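Amine oxidase domain-containing protein (PDB 3NRN) binds AMP and is probably an oxidoreductase of the flavin-containing amine oxidase family, its exact reaction unknown. Local coordinates at residues Glu171-Ala174 and Ala175-Gly179. Residues are numbered along the deposited sequence; the frame is centred on the assembly and turned at random.
Sequences EIRA and ALRWG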
# COMPACT_ATOMS: atom_id res chain seq x y z
N GLU A 171 10.39 1.31 9.67
CA GLU A 171 9.90 0.25 8.80
C GLU A 171 10.54 -1.07 9.24
O GLU A 171 9.95 -2.14 9.12
CB GLU A 171 10.22 0.57 7.34
CG GLU A 171 9.31 1.65 6.77
CD GLU A 171 9.70 2.10 5.38
OE1 GLU A 171 10.22 1.28 4.60
OE2 GLU A 171 9.48 3.29 5.07
N ILE A 172 11.76 -0.98 9.77
CA ILE A 172 12.44 -2.16 10.26
C ILE A 172 11.71 -2.62 11.52
O ILE A 172 11.51 -3.80 11.74
CB ILE A 172 13.93 -1.88 10.59
CG1 ILE A 172 14.73 -1.68 9.29
CG2 ILE A 172 14.51 -3.04 11.40
CD1 ILE A 172 16.16 -1.22 9.49
N ARG A 173 11.31 -1.67 12.36
CA ARG A 173 10.58 -2.02 13.57
C ARG A 173 9.27 -2.73 13.19
O ARG A 173 8.93 -3.77 13.74
CB ARG A 173 10.27 -0.77 14.40
CG ARG A 173 9.50 -1.08 15.68
CD ARG A 173 9.58 0.06 16.68
NE ARG A 173 8.93 1.27 16.19
CZ ARG A 173 8.98 2.44 16.82
NH1 ARG A 173 9.65 2.55 17.95
NH2 ARG A 173 8.37 3.50 16.30
N ALA A 174 8.55 -2.17 12.22
CA ALA A 174 7.30 -2.77 11.77
C ALA A 174 7.53 -4.22 11.32
O ALA A 174 6.70 -5.10 11.58
CB ALA A 174 6.69 -1.94 10.61
N ALA A 175 8.65 -4.47 10.64
CA ALA A 175 8.94 -5.82 10.17
C ALA A 175 9.24 -6.76 11.34
O ALA A 175 8.87 -7.94 11.31
CB ALA A 175 10.12 -5.80 9.20
N LEU A 176 9.90 -6.24 12.37
CA LEU A 176 10.22 -7.06 13.54
C LEU A 176 8.94 -7.37 14.32
O LEU A 176 8.75 -8.48 14.82
CB LEU A 176 11.21 -6.33 14.46
CG LEU A 176 12.58 -5.95 13.88
CD1 LEU A 176 13.40 -5.24 14.95
CD2 LEU A 176 13.29 -7.20 13.40
N ARG A 177 8.05 -6.38 14.40
CA ARG A 177 6.80 -6.55 15.13
C ARG A 177 5.77 -7.40 14.42
O ARG A 177 5.25 -8.35 14.99
CB ARG A 177 6.17 -5.18 15.42
CG ARG A 177 7.04 -4.27 16.26
CD ARG A 177 6.53 -4.16 17.68
NE ARG A 177 7.53 -3.54 18.55
CZ ARG A 177 8.66 -4.14 18.93
NH1 ARG A 177 8.92 -5.38 18.53
NH2 ARG A 177 9.52 -3.50 19.70
N TRP A 178 5.48 -7.07 13.16
CA TRP A 178 4.44 -7.77 12.41
C TRP A 178 4.90 -8.80 11.40
O TRP A 178 4.07 -9.42 10.74
CB TRP A 178 3.54 -6.75 11.72
CG TRP A 178 3.05 -5.69 12.66
CD1 TRP A 178 2.54 -5.88 13.92
CD2 TRP A 178 2.97 -4.29 12.40
NE1 TRP A 178 2.14 -4.68 14.45
CE2 TRP A 178 2.39 -3.69 13.54
CE3 TRP A 178 3.32 -3.48 11.30
CZ2 TRP A 178 2.17 -2.31 13.62
CZ3 TRP A 178 3.09 -2.11 11.39
CH2 TRP A 178 2.52 -1.54 12.54
N GLY A 179 6.21 -8.98 11.27
CA GLY A 179 6.72 -9.98 10.36
C GLY A 179 6.66 -9.68 8.87
O GLY A 179 6.64 -8.52 8.46
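The indole of Trp178 reaches back to Ala174, whose CB meets ring atom CZ3 obliquely at 3.7 Å, while CB of Arg177 lies 4.0 Å above one face, displaced toward the rim. Ala174-Trp178, like Arg173-Arg177 and Ile172-Leu176, is an i to i+4 pair at the C-terminal end of helix 165-178, local packing away from the AMP site. From outside this helix end, His59 and Trp411 also pack edge-to-face with the indole, and its NE1 donates to the backbone oxygen of Trp411. With CG set opposite its own carbonyl carbon (chi1 -50°), Trp178 sends the six-membered ring back along the helix to Ala174. Replacing Trp178 by an alanine is likely to take the ring contact from the Ala174 methyl and leave the Trp411 carbonyl without its indole donor.

The guanidinium of Arg177 has CG of Arg173 over one face. The two arginine chains pass at a slant, CG to CG 4.1 Å, and their guanidinium planes are 28° apart. The NE atoms of Arg173 and Arg177 stay 5.5 Å from each other, so the like charges do not meet; NH2 of Arg177 is held by the backbone oxygen of Arg119. One residue earlier, CG2 of Ile172 rests against CG of Leu176 at 4.3 Å, and both side chains also touch helix 115-119.

Beneath the side chains run four backbone bonds of the alpha-helical pattern, from Ala175 N to Glu171 O through to Trp178 N to Ala174 O. The last is the straightest, with an N-H...O angle of 167°. Gly179 then leaves the helix with positive phi, its carbonyl oxygen bonded to ND1 of His59 and its N donating weakly to Ala175 O at 2.9 Å.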